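Local structure of EH1AB1 (Metagenome, 6I8F) at residues P75-I79 and D146-A150; P95-H101 and Q127-Y133. The protein hydrolyses esters, probably through a serine-nucleophile mechanism of the kind usual in alpha/beta hydrolases. All blocks are in the same frame, centred on the assembly; numbering follows the deposited sequence.

Contact 1. Residues P75-I79 and D146-A150; sequences PASEI and DDGIA
Pro75 sets the CD side of its ring against the helix 146-150, 3.6 Å from the Ala150 methyl CB, while its CG lies 4.1 Å from Asp146 O. The same CD also borders the Asp147 carboxylate, 3.6 Å from OD2. Ile79 reaches this patch with its longer branch: CG1 sits beside the backbone N (chi1 -59°) and the chain runs on extended, which brings CD1 within 4.0 Å of Asp147 CG. Asp147 has CG anti to its carbonyl carbon (chi1 -75°), and this swings the carboxylate off the helix toward the loop. Its OD2 takes a 2.7 Å bond from water 1, which also donates to Ser77 OG and accepts from Ala76 N at 2.9 Å; Ser77 OG in turn donates to Glu78 O. Asp147 OD1 makes a salt bridge with Arg134. With an alanine here, Arg134 would probably lose its charge mate and water 1 its link between helix and loop. The contact lays helix 143-157 over the start of strand 78-85, where Ile79 bonds through its backbone to Phe72 of strand 66-73; elsewhere on the helix, Ile149 packs against Val184 and Ala187 of helix 176-190.

Contact 2. Residues P95-H101 and Q127-Y133; sequences PTLIYYH and QVISIDY
Ile98 and Ile131 meet at the apolar centre, the two side chains crossing at an angle, with CG2 of Ile98 3.7 Å from CG1 of Ile131. That same CG1 lies alongside the ring of Tyr100, whose CE1 is 3.9 Å from it. On the same face of the sheet Thr96 presents its methyl, CG2, to Ile129 CD1 at 3.6 Å. On the other face, Tyr99 CB touches Val128 CG1 at 3.9 Å, and the Tyr99 ring turns away to Cys117 and Leu120 of helix 114-124, its OH bonding to Asp174.

Between the faces the two strands pair in parallel: Leu97 and Tyr99 bond through N and O alternately to Gln127, Ile129 and Ile131. At the N-terminal end of the pair Gln127 stretches beside Thr96, and its NE2 donates to Thr96 OG1 (3.0 Å) almost in the amide plane. Phe162 O takes a second bond from NE2, Arg83 holds OE1, and Thr96 OG1 also bonds to Leu94 O, so both polar ends are fixed in place.

At the C-terminal end His101 and Tyr133 form an offset stack, centroids 4.4 Å apart and planes 12° from parallel. Chi1 of 71° at His101 folds CG between N and the carbonyl carbon and so turns the imidazole over Tyr133. The phenol OH, above the His101 ring toward its rim, donates to His101 O at 2.6 Å. Water 2 joins His101 N, Ser130 OG and Ile131 O; water 3 joins His101 NE2, Asp132 OD1 and Tyr133 O.

Strands 94-100 and 127-132, joined through helix 114-124, form a beta-alpha-beta unit of the alpha/beta hydrolase sheet. His101 opens an HGGG sequence, which in hormone-sensitive-lipase-like esterases supplies the oxyanion hole.

In the fold
The centres of contacts 1 and 2 lie 14 Å apart, and the two meet along one side of the sheet. Strand 78-85 neighbours strand 127-132, and Ile79 CG2 packs on Ile131 CG2 at 3.6 Å. From helix 143-157, Asp147 CB rests 3.7 Å from Tyr133 CB, and Gly148 O takes a weak hydrogen bond from Tyr100 OH. Along the chain, contact 2 is nested within the loop that contact 1 closes. Contact 2 reaches the probable catalytic centre: its Tyr99 side chain touches the likely nucleophile elbow, whose Ser175 would act with His300 and Asp270. Contact 1 reaches strand 78-85, one strand in from the outermost strand 66-73.

Contact 1. Residues P75-I79 and D146-A150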
# COMPACT_ATOMS: atom_id res chain seq x y z
N PRO A 75 3.43 -33.17 7.76
CA PRO A 75 4.42 -34.14 7.30
C PRO A 75 4.93 -35.08 8.41
O PRO A 75 5.13 -36.25 8.16
CB PRO A 75 5.59 -33.29 6.78
CG PRO A 75 4.99 -31.92 6.53
CD PRO A 75 3.85 -31.78 7.52
N ALA A 76 5.14 -34.55 9.61
CA ALA A 76 5.78 -35.31 10.67
C ALA A 76 5.09 -35.11 12.03
O ALA A 76 5.65 -35.50 13.05
CB ALA A 76 7.23 -34.91 10.74
N SER A 77 3.89 -34.52 12.04
CA SER A 77 3.18 -34.21 13.29
C SER A 77 1.80 -33.65 12.97
O SER A 77 1.45 -33.42 11.82
CB SER A 77 3.96 -33.24 14.17
OG SER A 77 3.83 -31.90 13.70
N GLU A 78 1.03 -33.42 14.03
CA GLU A 78 -0.18 -32.63 13.93
C GLU A 78 0.24 -31.17 13.71
O GLU A 78 1.25 -30.71 14.26
CB GLU A 78 -1.03 -32.80 15.20
CG GLU A 78 -2.46 -32.34 15.01
CD GLU A 78 -3.22 -32.07 16.29
OE1 GLU A 78 -2.59 -32.05 17.37
OE2 GLU A 78 -4.44 -31.86 16.21
N ILE A 79 -0.50 -30.47 12.86
CA ILE A 79 -0.42 -29.02 12.77
C ILE A 79 -1.76 -28.46 13.21
O ILE A 79 -2.79 -28.82 12.66
CB ILE A 79 -0.04 -28.56 11.35
CG1 ILE A 79 1.30 -29.14 10.91
CG2 ILE A 79 -0.06 -27.03 11.28
CD1 ILE A 79 1.52 -29.06 9.42
N ASP A 146 8.68 -26.71 6.22
CA ASP A 146 7.95 -27.88 5.76
C ASP A 146 6.49 -27.80 6.22
O ASP A 146 5.58 -28.05 5.43
CB ASP A 146 8.59 -29.19 6.22
CG ASP A 146 9.86 -29.57 5.46
OD1 ASP A 146 10.15 -28.96 4.42
OD2 ASP A 146 10.55 -30.48 5.92
N ASP A 147 6.28 -27.47 7.50
CA ASP A 147 4.94 -27.34 8.07
C ASP A 147 4.18 -26.19 7.40
O ASP A 147 3.00 -26.32 7.12
CB ASP A 147 4.99 -27.13 9.59
CG ASP A 147 5.32 -28.39 10.37
OD1 ASP A 147 5.41 -28.31 11.60
OD2 ASP A 147 5.50 -29.45 9.72
N GLY A 148 4.87 -25.07 7.17
CA GLY A 148 4.24 -23.89 6.55
C GLY A 148 3.69 -24.23 5.18
O GLY A 148 2.55 -23.92 4.83
N ILE A 149 4.54 -24.89 4.39
CA ILE A 149 4.17 -25.36 3.07
C ILE A 149 3.02 -26.37 3.18
O ILE A 149 2.04 -26.23 2.45
CB ILE A 149 5.40 -25.92 2.33
CG1 ILE A 149 6.42 -24.82 2.05
CG2 ILE A 149 4.98 -26.62 1.04
CD1 ILE A 149 7.79 -25.32 1.64
N ALA A 150 3.12 -27.35 4.08
CA ALA A 150 2.07 -28.39 4.18
C ALA A 150 0.72 -27.76 4.57
O ALA A 150 -0.32 -28.17 4.07
CB ALA A 150 2.46 -29.50 5.14
O HOH W 1 4.52 -31.83 10.54

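Contact 2. Residues P95-H101 and Q127-Y133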
# COMPACT_ATOMS: atom_id res chain seq x y z
N PRO A 95 -12.59 -15.10 1.20
CA PRO A 95 -11.17 -14.90 0.94
C PRO A 95 -10.48 -15.12 2.29
O PRO A 95 -11.03 -14.75 3.33
CB PRO A 95 -11.03 -13.47 0.40
CG PRO A 95 -12.45 -12.94 0.25
CD PRO A 95 -13.40 -13.91 0.94
N THR A 96 -9.31 -15.76 2.27
CA THR A 96 -8.72 -16.32 3.48
C THR A 96 -7.22 -16.04 3.49
O THR A 96 -6.54 -16.28 2.49
CB THR A 96 -9.00 -17.83 3.58
OG1 THR A 96 -10.41 -18.03 3.72
CG2 THR A 96 -8.28 -18.49 4.73
N LEU A 97 -6.72 -15.57 4.63
CA LEU A 97 -5.29 -15.37 4.84
C LEU A 97 -4.78 -16.48 5.76
O LEU A 97 -5.18 -16.55 6.93
CB LEU A 97 -5.06 -14.00 5.47
CG LEU A 97 -3.64 -13.73 5.99
CD1 LEU A 97 -2.62 -13.84 4.87
CD2 LEU A 97 -3.56 -12.36 6.64
N ILE A 98 -3.87 -17.31 5.23
CA ILE A 98 -3.10 -18.24 6.04
C ILE A 98 -1.91 -17.48 6.63
O ILE A 98 -1.04 -17.01 5.89
CB ILE A 98 -2.66 -19.47 5.22
CG1 ILE A 98 -3.89 -20.21 4.69
CG2 ILE A 98 -1.75 -20.37 6.04
CD1 ILE A 98 -3.64 -21.01 3.44
N TYR A 99 -1.90 -17.39 7.96
CA TYR A 99 -0.97 -16.55 8.72
C TYR A 99 0.01 -17.41 9.53
O TYR A 99 -0.38 -18.31 10.26
CB TYR A 99 -1.72 -15.60 9.66
CG TYR A 99 -0.83 -14.50 10.19
CD1 TYR A 99 -0.09 -14.66 11.35
CD2 TYR A 99 -0.71 -13.30 9.50
CE1 TYR A 99 0.76 -13.67 11.81
CE2 TYR A 99 0.14 -12.29 9.95
CZ TYR A 99 0.88 -12.48 11.11
OH TYR A 99 1.70 -11.48 11.55
N TYR A 100 1.29 -17.06 9.40
CA TYR A 100 2.40 -17.66 10.09
C TYR A 100 3.03 -16.64 11.05
O TYR A 100 3.63 -15.65 10.61
CB TYR A 100 3.45 -18.11 9.07
CG TYR A 100 2.91 -18.96 7.94
CD1 TYR A 100 2.46 -20.25 8.18
CD2 TYR A 100 2.89 -18.49 6.64
CE1 TYR A 100 1.99 -21.05 7.15
CE2 TYR A 100 2.43 -19.29 5.60
CZ TYR A 100 1.99 -20.57 5.86
OH TYR A 100 1.53 -21.37 4.83
N HIS A 101 2.87 -16.89 12.36
CA HIS A 101 3.42 -16.04 13.41
C HIS A 101 4.95 -15.94 13.27
O HIS A 101 5.61 -16.82 12.72
CB HIS A 101 3.02 -16.57 14.80
CG HIS A 101 3.70 -17.83 15.21
ND1 HIS A 101 5.01 -17.85 15.66
CD2 HIS A 101 3.27 -19.12 15.24
CE1 HIS A 101 5.36 -19.10 15.93
NE2 HIS A 101 4.32 -19.89 15.68
N GLN A 127 -11.39 -14.15 6.22
CA GLN A 127 -11.03 -15.19 7.19
C GLN A 127 -9.51 -15.16 7.40
O GLN A 127 -8.79 -14.99 6.43
CB GLN A 127 -11.47 -16.56 6.68
CG GLN A 127 -11.06 -17.69 7.62
CD GLN A 127 -11.70 -19.02 7.30
OE1 GLN A 127 -12.15 -19.72 8.21
NE2 GLN A 127 -11.70 -19.40 6.04
N VAL A 128 -9.05 -15.31 8.64
CA VAL A 128 -7.63 -15.58 8.94
C VAL A 128 -7.52 -16.98 9.57
O VAL A 128 -8.34 -17.39 10.41
CB VAL A 128 -7.00 -14.50 9.84
CG1 VAL A 128 -5.54 -14.79 10.15
CG2 VAL A 128 -7.13 -13.11 9.21
N ILE A 129 -6.51 -17.73 9.12
CA ILE A 129 -6.18 -19.03 9.69
C ILE A 129 -4.72 -18.99 10.12
O ILE A 129 -3.84 -19.03 9.26
CB ILE A 129 -6.45 -20.18 8.71
CG1 ILE A 129 -7.89 -20.16 8.21
CG2 ILE A 129 -6.10 -21.51 9.36
CD1 ILE A 129 -8.19 -21.19 7.14
N SER A 130 -4.50 -18.92 11.44
CA SER A 130 -3.18 -18.86 12.05
C SER A 130 -2.64 -20.29 12.28
O SER A 130 -3.37 -21.17 12.73
CB SER A 130 -3.25 -18.09 13.34
OG SER A 130 -1.97 -17.95 13.91
N ILE A 131 -1.37 -20.50 11.94
CA ILE A 131 -0.80 -21.84 11.88
C ILE A 131 0.22 -22.02 13.00
O ILE A 131 1.09 -21.17 13.21
CB ILE A 131 -0.16 -22.13 10.50
CG1 ILE A 131 -1.14 -21.95 9.34
CG2 ILE A 131 0.48 -23.51 10.50
CD1 ILE A 131 -2.36 -22.83 9.40
N ASP A 132 0.10 -23.16 13.68
CA ASP A 132 0.99 -23.57 14.74
C ASP A 132 1.99 -24.58 14.16
O ASP A 132 1.77 -25.78 14.21
CB ASP A 132 0.18 -24.14 15.91
CG ASP A 132 0.87 -24.05 17.26
OD1 ASP A 132 2.01 -23.53 17.33
OD2 ASP A 132 0.25 -24.49 18.24
N TYR A 133 3.05 -24.06 13.55
CA TYR A 133 4.07 -24.88 12.92
C TYR A 133 5.12 -25.29 13.97
O TYR A 133 5.33 -24.59 14.98
CB TYR A 133 4.69 -24.10 11.76
CG TYR A 133 5.27 -22.76 12.12
CD1 TYR A 133 4.53 -21.59 11.96
CD2 TYR A 133 6.56 -22.65 12.59
CE1 TYR A 133 5.06 -20.35 12.27
CE2 TYR A 133 7.11 -21.42 12.91
CZ TYR A 133 6.36 -20.27 12.75
OH TYR A 133 6.91 -19.06 13.06
O HOH W 2 0.61 -18.46 13.45
O HOH W 3 4.12 -22.58 16.08